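Local structure of 3-oxoacyl-[acyl-carrier-protein] synthase 3 (Micrococcus luteus NCTC 2665, 4EWP) at residues A[19-24]-A[312-317]; A[89-94]-A[149-154]; A[121-126]-A[306-311]; A[271-276]-A[296-301]; A[277-282]-A[300-305]. The protein probably catalyses the first condensation of bacterial fatty acid synthesis, joining an acyl-CoA primer to malonyl-ACP with release of carbon dioxide. One frame throughout, in Å; residues are numbered along the deposited sequence.

How the interactions relate
Interactions 1 to 4 are buried, while interaction 5 is only partly so and includes most of the predicted ACP-binding region. Interactions 2 and 4 are parallel strand pairs in the two different sheets of the fold, each extended beyond the regular pairing by a side chain, Glu151 or Gln276, that bonds across to the other segment. Interaction 3, its centre about 2 Å from that of the chain, joins loops from both halves and touches all the others. Interaction 1 sets a strand across a helix, mixing apolar packing with a water bridge, and its Arg23 forms a salt bridge to Asp300 of interactions 4 and 5. Interaction 5, sharing Asp300 and Ile301 with interaction 4, is purely apolar across its segments.

Interaction 1: A[19-24]-A[312-317]; sequences VGAYRP and IPLAMH
Strand 19-22 runs across helix 312-317 at a signed crossing angle of -106°, their axes 7.6 Å apart at the closest. Val19 and Ala21, alternate residues of the strand, point at the helix. The methyl of Ala21 sits squarely over one face of the His317 ring, a CH-pi contact with CB 3.6 Å from the ring centroid, and the same methyl meets Leu314 CD2. Val19 O lies at the edge of that ring, near its plane, while Val19 CG2 reaches Pro313 O at 3.5 Å. The first torsion of His317 (chi1 -177°) sets CG opposite the backbone N and brings the ring under the Ala21 methyl; NE2 bonds to Glu72, whose other carboxylate oxygen takes Ala21 N, and ND1 meets a water at 2.8 Å. That water accepts from Arg23 NH2 at 3.3 Å, bridging the two side chains. Arg23, extended from CG to NE, runs antiparallel alongside the Leu314 side chain, Leu314 CD2 lying 4.0 Å above the guanidinium plane, over its centre. NH2 comes within 2.9 Å of Leu314 O, but the angle is too poor for a hydrogen bond. NH1 makes a salt bridge to Asp300 and also bonds Gln54. Replacing Arg23 by a leucine would probably cost Asp300 one of its charge partners and the bridging water its donor on this side. Strand 13-22 borders the sheet of one half and helix 311-322 packs on Ile273 in the sheet of the other, the sheet-helix-sheet layering of the thiolase fold.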
# COMPACT_ATOMS: atom_id res chain seq x y z
N VAL A 19 19.47 -9.28 5.39
CA VAL A 19 18.98 -7.97 5.80
C VAL A 19 19.93 -6.87 5.34
O VAL A 19 21.15 -7.05 5.33
CB VAL A 19 18.73 -7.90 7.33
CG1 VAL A 19 19.98 -8.29 8.11
CG2 VAL A 19 18.23 -6.51 7.73
N GLY A 20 19.36 -5.75 4.92
CA GLY A 20 20.12 -4.64 4.39
C GLY A 20 19.67 -3.36 5.05
O GLY A 20 18.57 -3.29 5.59
N ALA A 21 20.52 -2.35 5.01
CA ALA A 21 20.29 -1.12 5.76
C ALA A 21 20.77 0.10 4.98
O ALA A 21 21.78 0.05 4.27
CB ALA A 21 21.00 -1.19 7.12
N TYR A 22 20.05 1.20 5.13
CA TYR A 22 20.58 2.50 4.73
C TYR A 22 20.34 3.47 5.87
O TYR A 22 19.20 3.65 6.33
CB TYR A 22 19.92 3.00 3.43
CG TYR A 22 20.56 4.28 2.91
CD1 TYR A 22 20.25 5.53 3.46
CD2 TYR A 22 21.47 4.23 1.87
CE1 TYR A 22 20.85 6.70 2.98
CE2 TYR A 22 22.07 5.39 1.38
CZ TYR A 22 21.76 6.61 1.94
OH TYR A 22 22.37 7.74 1.44
N ARG A 23 21.42 4.10 6.33
CA ARG A 23 21.38 5.05 7.42
C ARG A 23 21.99 6.35 6.95
O ARG A 23 23.18 6.40 6.62
CB ARG A 23 22.20 4.54 8.61
CG ARG A 23 21.59 3.35 9.31
CD ARG A 23 22.40 3.02 10.55
NE ARG A 23 22.05 1.71 11.09
CZ ARG A 23 21.11 1.51 12.01
NH1 ARG A 23 20.42 2.54 12.48
NH2 ARG A 23 20.87 0.28 12.46
N PRO A 24 21.19 7.43 6.92
CA PRO A 24 21.73 8.76 6.62
C PRO A 24 22.91 9.09 7.54
O PRO A 24 22.88 8.71 8.71
CB PRO A 24 20.55 9.68 6.91
CG PRO A 24 19.35 8.81 6.59
CD PRO A 24 19.73 7.44 7.09
N ILE A 312 12.62 -1.84 12.54
CA ILE A 312 12.96 -3.21 12.91
C ILE A 312 14.11 -3.81 12.09
O ILE A 312 15.06 -4.36 12.65
CB ILE A 312 11.74 -4.12 12.90
CG1 ILE A 312 10.82 -3.75 14.07
CG2 ILE A 312 12.15 -5.59 12.98
CD1 ILE A 312 9.44 -4.43 14.03
N PRO A 313 14.02 -3.72 10.75
CA PRO A 313 15.15 -4.28 9.99
C PRO A 313 16.46 -3.53 10.26
O PRO A 313 17.52 -4.17 10.30
CB PRO A 313 14.72 -4.14 8.51
CG PRO A 313 13.60 -3.10 8.52
CD PRO A 313 12.94 -3.20 9.87
N LEU A 314 16.39 -2.21 10.48
CA LEU A 314 17.60 -1.47 10.85
C LEU A 314 18.20 -2.01 12.15
O LEU A 314 19.42 -2.21 12.24
CB LEU A 314 17.32 0.04 10.98
CG LEU A 314 17.26 0.89 9.71
CD1 LEU A 314 16.94 2.33 10.07
CD2 LEU A 314 18.58 0.81 8.94
N ALA A 315 17.35 -2.27 13.14
CA ALA A 315 17.81 -2.75 14.44
C ALA A 315 18.32 -4.18 14.31
O ALA A 315 19.29 -4.56 14.96
CB ALA A 315 16.69 -2.69 15.46
N MET A 316 17.66 -4.97 13.48
CA MET A 316 18.08 -6.35 13.24
C MET A 316 19.47 -6.35 12.62
O MET A 316 20.35 -7.13 13.02
CB MET A 316 17.12 -7.05 12.29
CG MET A 316 17.47 -8.50 12.05
SD MET A 316 16.52 -9.20 10.70
CE MET A 316 14.86 -9.11 11.39
N HIS A 317 19.65 -5.46 11.65
CA HIS A 317 20.93 -5.30 10.98
C HIS A 317 22.03 -4.95 11.98
O HIS A 317 23.13 -5.51 11.93
CB HIS A 317 20.82 -4.23 9.90
CG HIS A 317 22.07 -4.04 9.09
ND1 HIS A 317 23.12 -3.25 9.51
CD2 HIS A 317 22.41 -4.49 7.85
CE1 HIS A 317 24.06 -3.25 8.58
NE2 HIS A 317 23.65 -3.98 7.56
O HOH W 1 23.55 -1.23 11.34

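Interaction 2: A[89-94]-A[149-154]; sequences VSTVTF and GVERLS
Glu151 OE1 takes two firm hydrogen bonds from the facing loop: Thr93 OG1 donates to it at 2.8 Å, nearly along its C-O axis, and Val92 N reaches its syn side at 3.0 Å, with a straight N-H (169°). The side chain gets there by bending at chi2 (-77°), which folds the carboxylate back against residues 91-93. Two donors on one buried oxygen would probably help to keep the group ionised. Thr93 OG1 works both ways, for it also accepts from Arg152 N at 2.9 Å. Thr91 OG1 lies 2.8 Å from Val150 O and 3.1 Å from Glu151 OE1, and its one proton could go to either. Upstream the two segments are neighbouring parallel strands, 86-90 and 144-152, in the sheet of the N-terminal half of the thiolase fold; Ser90 pairs with Gly149, and Val150 N donates to Ser90 O at 3.1 Å. The polar grip thus takes over just where strand 86-90 ends. Val89 CG1 packs on Val150 CG1 at 3.7 Å, crossing it at a slant, while farther on Thr93 CG2 meets Leu153 CD2 at 4.2 Å. Val92 also touches Thr98 of the second subunit, and Arg152 turns its guanidinium to Asp155.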
# COMPACT_ATOMS: atom_id res chain seq x y z
N VAL A 89 7.25 -2.25 -0.78
CA VAL A 89 7.83 -1.10 -0.11
C VAL A 89 6.84 -0.54 0.88
O VAL A 89 5.73 -0.12 0.52
CB VAL A 89 8.26 -0.01 -1.10
CG1 VAL A 89 8.56 1.28 -0.34
CG2 VAL A 89 9.44 -0.48 -1.95
N SER A 90 7.22 -0.55 2.15
CA SER A 90 6.33 -0.08 3.18
C SER A 90 6.76 1.31 3.62
O SER A 90 7.79 1.46 4.27
CB SER A 90 6.32 -1.07 4.33
OG SER A 90 5.71 -0.47 5.44
N THR A 91 5.97 2.32 3.26
CA THR A 91 6.31 3.71 3.52
C THR A 91 5.07 4.58 3.50
O THR A 91 4.11 4.27 2.80
CB THR A 91 7.26 4.24 2.43
OG1 THR A 91 7.61 5.60 2.72
CG2 THR A 91 6.59 4.22 1.08
N VAL A 92 5.09 5.70 4.23
CA VAL A 92 4.01 6.68 4.16
C VAL A 92 4.52 8.05 3.82
O VAL A 92 3.79 9.03 3.93
CB VAL A 92 3.24 6.79 5.50
CG1 VAL A 92 2.57 5.48 5.86
CG2 VAL A 92 4.17 7.26 6.64
N THR A 93 5.79 8.16 3.41
CA THR A 93 6.37 9.49 3.23
C THR A 93 6.78 9.80 1.79
O THR A 93 7.27 10.88 1.51
CB THR A 93 7.56 9.75 4.20
OG1 THR A 93 8.43 8.60 4.23
CG2 THR A 93 7.06 9.99 5.59
N PHE A 94 6.57 8.85 0.88
CA PHE A 94 6.84 9.11 -0.53
C PHE A 94 5.80 10.11 -1.01
O PHE A 94 4.60 9.84 -0.97
CB PHE A 94 6.77 7.79 -1.30
CG PHE A 94 7.19 7.89 -2.76
CD1 PHE A 94 6.31 7.48 -3.77
CD2 PHE A 94 8.46 8.32 -3.11
CE1 PHE A 94 6.70 7.51 -5.11
CE2 PHE A 94 8.85 8.37 -4.45
CZ PHE A 94 7.98 7.96 -5.45
N GLY A 149 11.21 -1.47 4.50
CA GLY A 149 10.56 -0.50 5.36
C GLY A 149 11.38 0.76 5.22
O GLY A 149 12.60 0.71 5.44
N VAL A 150 10.77 1.87 4.83
CA VAL A 150 11.54 3.08 4.51
C VAL A 150 10.73 4.35 4.71
O VAL A 150 9.54 4.38 4.40
CB VAL A 150 12.12 3.02 3.06
CG1 VAL A 150 11.04 2.67 2.03
CG2 VAL A 150 12.83 4.31 2.68
N GLU A 151 11.35 5.38 5.27
CA GLU A 151 10.66 6.61 5.57
C GLU A 151 11.61 7.79 5.55
O GLU A 151 12.75 7.69 6.02
CB GLU A 151 10.02 6.56 6.97
CG GLU A 151 9.09 5.39 7.26
CD GLU A 151 7.71 5.54 6.64
OE1 GLU A 151 7.54 6.38 5.74
OE2 GLU A 151 6.79 4.82 7.06
N ARG A 152 11.15 8.91 5.03
CA ARG A 152 11.79 10.18 5.34
C ARG A 152 10.79 10.97 6.17
O ARG A 152 10.14 11.89 5.69
CB ARG A 152 12.25 10.95 4.08
CG ARG A 152 13.20 12.12 4.43
CD ARG A 152 14.00 12.64 3.24
NE ARG A 152 13.16 13.26 2.23
CZ ARG A 152 13.57 13.66 1.03
NH1 ARG A 152 14.85 13.50 0.67
NH2 ARG A 152 12.71 14.20 0.18
N LEU A 153 10.65 10.56 7.43
CA LEU A 153 9.70 11.16 8.36
C LEU A 153 9.97 12.64 8.58
O LEU A 153 9.07 13.39 8.95
CB LEU A 153 9.76 10.45 9.71
CG LEU A 153 9.30 8.99 9.76
CD1 LEU A 153 9.67 8.38 11.09
CD2 LEU A 153 7.79 8.91 9.55
N SER A 154 11.22 13.07 8.37
CA SER A 154 11.55 14.46 8.60
C SER A 154 10.76 15.37 7.65
O SER A 154 10.62 16.56 7.89
CB SER A 154 13.06 14.71 8.50
OG SER A 154 13.57 14.24 7.26

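Interaction 3: A[121-126]-A[306-311]; sequences AACAGY and NTSAAS
Cys123 holds SG anti to its own carbonyl carbon (chi1 -52°) and Ser308 holds OG anti to its backbone N (chi1 -158°), which turns the two groups towards each other. Their modelled separation is too short to be sound, so the nature of that pair is doubtful. This is the heart of the FabH active site in the thiolase fold: Cys123 is the predicted nucleophile, just ahead of helix 125-138, and Asn306 and His275 are the other predicted catalytic residues. Both segments turn sharply beside the contact, with positive phi at Ala122 and at Ser308. Ala309 CB fits against residues 122-125, 3.8 Å from Ala122 O and 4.4 Å from Gly125 CA. The absence of a side chain at Gly125 suits the site, since a CB there would run into Ala122 O and crowd the Ala309 methyl. In the loop that faces it, Asn306 closes an Asx turn: its OD1 accepts from Ser308 N at 2.9 Å, nearly in line with the carbonyl bond, and so fixes the turn that carries Ser308. Ser311 OG bonds His275 ND1, tying the same loop to the third predicted catalytic residue. Tyr126 directs its ring away towards Gln333, which its OH bonds, and leaves its CB behind, 3.3 Å from Ala309 O.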
# COMPACT_ATOMS: atom_id res chain seq x y z
N ALA A 121 0.91 0.89 6.24
CA ALA A 121 0.64 0.29 7.54
C ALA A 121 1.56 0.90 8.59
O ALA A 121 1.94 0.24 9.59
CB ALA A 121 0.78 -1.21 7.47
N ALA A 122 1.92 2.16 8.36
CA ALA A 122 2.62 2.94 9.35
C ALA A 122 3.85 2.20 9.88
O ALA A 122 4.56 1.53 9.11
CB ALA A 122 1.67 3.30 10.51
N CYS A 123 4.08 2.31 11.19
CA CYS A 123 5.25 1.70 11.83
C CYS A 123 5.15 0.18 11.87
O CYS A 123 6.14 -0.50 12.12
CB CYS A 123 5.47 2.24 13.26
SG CYS A 123 5.52 4.05 13.37
N ALA A 124 3.95 -0.37 11.63
CA ALA A 124 3.83 -1.82 11.56
C ALA A 124 4.13 -2.30 10.14
O ALA A 124 4.05 -3.49 9.85
CB ALA A 124 2.44 -2.28 12.00
N GLY A 125 4.49 -1.35 9.27
CA GLY A 125 4.61 -1.62 7.84
C GLY A 125 5.58 -2.72 7.44
O GLY A 125 5.31 -3.49 6.51
N TYR A 126 6.72 -2.80 8.11
CA TYR A 126 7.66 -3.86 7.80
C TYR A 126 7.11 -5.23 8.20
O TYR A 126 7.23 -6.19 7.44
CB TYR A 126 9.00 -3.60 8.46
CG TYR A 126 9.85 -4.84 8.66
CD1 TYR A 126 9.80 -5.54 9.85
CD2 TYR A 126 10.70 -5.28 7.66
CE1 TYR A 126 10.57 -6.65 10.05
CE2 TYR A 126 11.48 -6.40 7.85
CZ TYR A 126 11.41 -7.08 9.06
OH TYR A 126 12.17 -8.20 9.27
N ASN A 306 13.45 7.18 16.06
CA ASN A 306 12.35 6.33 15.63
C ASN A 306 12.16 6.46 14.12
O ASN A 306 11.71 7.50 13.63
CB ASN A 306 11.08 6.74 16.40
CG ASN A 306 9.83 5.99 15.96
OD1 ASN A 306 9.76 5.42 14.87
ND2 ASN A 306 8.81 6.01 16.82
N THR A 307 12.52 5.40 13.38
CA THR A 307 12.44 5.40 11.92
C THR A 307 11.25 4.61 11.38
O THR A 307 11.27 4.14 10.23
CB THR A 307 13.73 4.85 11.29
OG1 THR A 307 13.93 3.49 11.71
CG2 THR A 307 14.93 5.69 11.67
N SER A 308 10.22 4.45 12.20
CA SER A 308 8.97 3.85 11.75
C SER A 308 9.18 2.48 11.09
O SER A 308 9.80 1.60 11.68
CB SER A 308 8.23 4.82 10.81
OG SER A 308 6.84 4.53 10.76
N ALA A 309 8.67 2.31 9.87
CA ALA A 309 8.76 1.02 9.16
C ALA A 309 10.19 0.50 9.03
O ALA A 309 10.43 -0.70 9.03
CB ALA A 309 8.09 1.10 7.78
N ALA A 310 11.14 1.42 8.91
CA ALA A 310 12.54 1.08 8.79
C ALA A 310 13.06 0.49 10.10
O ALA A 310 14.10 -0.19 10.11
CB ALA A 310 13.34 2.33 8.44
N SER A 311 12.37 0.76 11.20
CA SER A 311 13.01 0.58 12.51
C SER A 311 13.47 -0.86 12.81
O SER A 311 14.60 -1.07 13.26
CB SER A 311 12.14 1.13 13.65
OG SER A 311 11.24 0.16 14.15

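Interaction 4: A[271-276]-A[296-301]; sequences AFIPHQ and VVARDI
Gln276 starts against Ile301, its CB 3.8 Å from Ile301 CB. CG stands anti to the carbonyl carbon, and the chain bends at chi2 (-64°), which carries the amide back over residues 298-301. CG lies 4.0 Å from Ile301 N, and the amide beyond it is held at both ends. OE1 accepts from Ile301 N at 2.9 Å, in the carbonyl plane and on a lone pair; Asp300 N is nearly as close, but its angle is too poor for a bond. NE2 gives one bond to Pro274 O at 2.8 Å, close to its own amide plane, and another to Ala298 O at 3.2 Å, which it meets from above the carbonyl plane, not on a lone pair. With three bonds, the amide is fixed in rotation, and ties the end of strand 269-274 to the loop after strand 296-297 and the start of helix 301-304. The unit is a beta-alpha-beta crossover of strand 269-274, helix 279-288 and strand 296-297, the last forming the edge of the sheet in the C-terminal half of the thiolase fold and 269-274 lying next in. The parallel pairing lies upstream, where Phe272 N donates to Val296 O at 2.9 Å and Ala298 N to Phe272 O at 3.1 Å. Ile273 CG2 packs on Ala298 CB at 3.8 Å, on the side where Ala315 of helix 311-322 covers both. On the other side Pro274 CD sits over one face of the Phe272 ring, which meets Phe285 edge-to-face. His275, a predicted catalytic residue, directly precedes Gln276, whose N bonds Ser311 OG.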
# COMPACT_ATOMS: atom_id res chain seq x y z
N ALA A 271 16.90 -13.05 20.39
CA ALA A 271 16.75 -11.60 20.35
C ALA A 271 15.29 -11.17 20.39
O ALA A 271 14.40 -11.90 19.98
CB ALA A 271 17.45 -11.01 19.12
N PHE A 272 15.08 -9.95 20.88
CA PHE A 272 13.78 -9.32 20.90
C PHE A 272 13.93 -8.00 20.16
O PHE A 272 14.69 -7.13 20.58
CB PHE A 272 13.30 -9.09 22.34
CG PHE A 272 12.07 -8.25 22.44
CD1 PHE A 272 10.98 -8.49 21.62
CD2 PHE A 272 11.99 -7.21 23.37
CE1 PHE A 272 9.82 -7.70 21.71
CE2 PHE A 272 10.86 -6.42 23.47
CZ PHE A 272 9.76 -6.67 22.64
N ILE A 273 13.22 -7.86 19.04
CA ILE A 273 13.39 -6.68 18.22
C ILE A 273 12.08 -5.95 18.04
O ILE A 273 11.42 -6.10 17.01
CB ILE A 273 13.98 -7.02 16.84
CG1 ILE A 273 15.14 -8.01 17.00
CG2 ILE A 273 14.45 -5.73 16.16
CD1 ILE A 273 15.63 -8.59 15.70
N PRO A 274 11.68 -5.17 19.05
CA PRO A 274 10.44 -4.42 18.82
C PRO A 274 10.73 -3.20 17.95
O PRO A 274 11.85 -2.69 17.92
CB PRO A 274 10.03 -3.99 20.24
CG PRO A 274 11.34 -3.88 20.98
CD PRO A 274 12.23 -4.96 20.40
N HIS A 275 9.71 -2.76 17.24
CA HIS A 275 9.74 -1.45 16.63
C HIS A 275 10.31 -0.44 17.63
O HIS A 275 9.93 -0.43 18.81
CB HIS A 275 8.31 -1.10 16.26
CG HIS A 275 8.08 0.37 16.08
ND1 HIS A 275 8.80 1.13 15.20
CD2 HIS A 275 7.20 1.21 16.68
CE1 HIS A 275 8.38 2.38 15.25
NE2 HIS A 275 7.41 2.45 16.15
N GLN A 276 11.23 0.41 17.16
CA GLN A 276 11.95 1.36 18.00
C GLN A 276 11.15 2.64 18.25
O GLN A 276 11.49 3.72 17.75
CB GLN A 276 13.30 1.71 17.37
CG GLN A 276 14.25 0.52 17.21
CD GLN A 276 14.67 -0.10 18.55
OE1 GLN A 276 15.47 0.48 19.28
NE2 GLN A 276 14.13 -1.28 18.86
N VAL A 296 18.98 -10.76 23.62
CA VAL A 296 19.48 -9.44 23.25
C VAL A 296 18.30 -8.56 22.84
O VAL A 296 17.55 -8.91 21.93
CB VAL A 296 20.49 -9.54 22.09
CG1 VAL A 296 21.02 -8.16 21.73
CG2 VAL A 296 21.63 -10.48 22.47
N VAL A 297 18.14 -7.42 23.51
CA VAL A 297 17.09 -6.46 23.18
C VAL A 297 17.61 -5.34 22.26
O VAL A 297 18.56 -4.63 22.61
CB VAL A 297 16.50 -5.85 24.45
CG1 VAL A 297 15.50 -4.76 24.12
CG2 VAL A 297 15.86 -6.93 25.32
N ALA A 298 16.99 -5.18 21.09
CA ALA A 298 17.34 -4.08 20.18
C ALA A 298 17.05 -2.70 20.79
O ALA A 298 15.93 -2.43 21.22
CB ALA A 298 16.60 -4.23 18.85
N ARG A 299 18.05 -1.83 20.81
CA ARG A 299 17.85 -0.46 21.30
C ARG A 299 18.46 0.57 20.35
O ARG A 299 18.91 1.63 20.78
CB ARG A 299 18.43 -0.28 22.71
CG ARG A 299 17.85 -1.21 23.75
CD ARG A 299 18.36 -0.89 25.15
NE ARG A 299 18.18 -2.06 26.00
CZ ARG A 299 17.11 -2.25 26.75
NH1 ARG A 299 16.17 -1.34 26.75
NH2 ARG A 299 16.98 -3.34 27.49
N ASP A 300 18.49 0.25 19.07
CA ASP A 300 18.99 1.15 18.05
C ASP A 300 18.45 2.60 18.18
O ASP A 300 19.12 3.55 17.78
CB ASP A 300 18.62 0.61 16.66
CG ASP A 300 19.45 1.23 15.55
OD1 ASP A 300 20.60 1.65 15.82
OD2 ASP A 300 18.94 1.30 14.41
N ILE A 301 17.24 2.75 18.73
CA ILE A 301 16.60 4.06 18.84
C ILE A 301 17.50 5.18 19.42
O ILE A 301 17.36 6.34 19.05
CB ILE A 301 15.30 3.99 19.67
CG1 ILE A 301 14.41 5.20 19.38
CG2 ILE A 301 15.62 3.91 21.15
CD1 ILE A 301 13.29 5.37 20.37

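Interaction 5: A[277-282]-A[300-305]; sequences ANMRII and DIADAG
The flat peptide group between Ala277 and Asn278 has the terminal methyl of Ile301 over one face: CD1 lies above the plane, off-centre towards Asn278, 3.4 Å from both Asn278 N and Asn278 CA. The Asn278 side-chain amide turns the other way, as the N-cap of helix 279-288, with OD1 accepting from Ile281 N at 3.3 Å and, weakly, from Arg280 N. Ile301 uses its other branch on the helix itself. CG2, wedged between its own backbone N and carbonyl carbon, meets Met279 CE at 3.8 Å and Ile282 CD1 at 4.1 Å. Met279 reaches across because its chain curls at chi2 (72°) and again at chi3, bringing the methyl back so that it also touches Ala302 CB at 4.0 Å. With an alanine in place of Ile301, a gap would probably open over the Asn278 peptide, and Met279 CE and Ile282 CD1 would probably lose their shared CG2 partner, leaving the methionine end less firmly held. The region 276-280 is predicted to bind ACP, and its last residue, Arg280, is exposed, as expected of a site for a partner protein. Around the contact, helix 240-262 covers Ile281, and Asp303 makes a salt bridge to Arg318 of helix 311-322; the short helix 301-304 touches helix 279-288 through Ile301 and Ala302, and the Ala302 backbone bonds to Val51 and Thr52, where strand 52-54 begins.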
# COMPACT_ATOMS: atom_id res chain seq x y z
N ALA A 277 10.08 2.52 19.03
CA ALA A 277 9.15 3.63 19.22
C ALA A 277 9.68 4.62 20.26
O ALA A 277 9.54 5.85 20.12
CB ALA A 277 7.78 3.09 19.63
N ASN A 278 10.32 4.08 21.30
CA ASN A 278 10.64 4.86 22.47
C ASN A 278 11.37 3.96 23.47
O ASN A 278 10.93 2.84 23.74
CB ASN A 278 9.34 5.38 23.06
CG ASN A 278 9.54 6.22 24.27
OD1 ASN A 278 9.95 5.71 25.31
ND2 ASN A 278 9.23 7.50 24.17
N MET A 279 12.50 4.42 24.00
CA MET A 279 13.28 3.54 24.88
C MET A 279 12.44 3.07 26.06
O MET A 279 12.53 1.92 26.49
CB MET A 279 14.54 4.23 25.39
CG MET A 279 15.49 3.28 26.10
SD MET A 279 16.28 2.18 24.92
CE MET A 279 17.59 3.26 24.35
N ARG A 280 11.63 3.98 26.59
CA ARG A 280 10.73 3.67 27.69
C ARG A 280 9.75 2.55 27.29
O ARG A 280 9.51 1.61 28.06
CB ARG A 280 10.00 4.94 28.13
CG ARG A 280 8.89 4.71 29.13
CD ARG A 280 9.41 4.05 30.41
NE ARG A 280 8.36 3.91 31.43
CZ ARG A 280 7.96 2.74 31.93
NH1 ARG A 280 8.52 1.62 31.50
NH2 ARG A 280 7.00 2.69 32.85
N ILE A 281 9.20 2.64 26.08
CA ILE A 281 8.34 1.56 25.60
C ILE A 281 9.12 0.23 25.48
O ILE A 281 8.66 -0.82 25.92
CB ILE A 281 7.67 1.90 24.27
CG1 ILE A 281 6.56 2.92 24.50
CG2 ILE A 281 7.12 0.63 23.63
CD1 ILE A 281 5.91 3.44 23.23
N ILE A 282 10.31 0.30 24.87
CA ILE A 282 11.14 -0.89 24.69
C ILE A 282 11.43 -1.58 26.04
O ILE A 282 11.24 -2.79 26.17
CB ILE A 282 12.47 -0.57 23.99
CG1 ILE A 282 12.23 -0.01 22.59
CG2 ILE A 282 13.35 -1.81 23.91
CD1 ILE A 282 13.52 0.44 21.90
N ASP A 300 18.49 0.25 19.07
CA ASP A 300 18.99 1.15 18.05
C ASP A 300 18.45 2.60 18.18
O ASP A 300 19.12 3.55 17.78
CB ASP A 300 18.62 0.61 16.66
CG ASP A 300 19.45 1.23 15.55
OD1 ASP A 300 20.60 1.65 15.82
OD2 ASP A 300 18.94 1.30 14.41
N ILE A 301 17.24 2.75 18.73
CA ILE A 301 16.60 4.06 18.84
C ILE A 301 17.50 5.18 19.42
O ILE A 301 17.36 6.34 19.05
CB ILE A 301 15.30 3.99 19.67
CG1 ILE A 301 14.41 5.20 19.38
CG2 ILE A 301 15.62 3.91 21.15
CD1 ILE A 301 13.29 5.37 20.37
N ALA A 302 18.43 4.82 20.31
CA ALA A 302 19.29 5.82 20.95
C ALA A 302 20.11 6.64 19.96
O ALA A 302 20.37 7.82 20.19
CB ALA A 302 20.22 5.16 21.98
N ASP A 303 20.54 6.00 18.86
CA ASP A 303 21.38 6.66 17.86
C ASP A 303 20.65 6.93 16.56
O ASP A 303 21.05 7.82 15.80
CB ASP A 303 22.62 5.82 17.56
CG ASP A 303 23.37 5.43 18.82
OD1 ASP A 303 24.02 6.31 19.41
OD2 ASP A 303 23.30 4.25 19.22
N ALA A 304 19.59 6.17 16.29
CA ALA A 304 18.89 6.29 15.02
C ALA A 304 17.61 7.11 15.13
O ALA A 304 17.10 7.62 14.13
CB ALA A 304 18.57 4.92 14.46
N GLY A 305 17.09 7.23 16.36
CA GLY A 305 15.76 7.77 16.56
C GLY A 305 14.72 6.77 16.08
O GLY A 305 15.06 5.63 15.74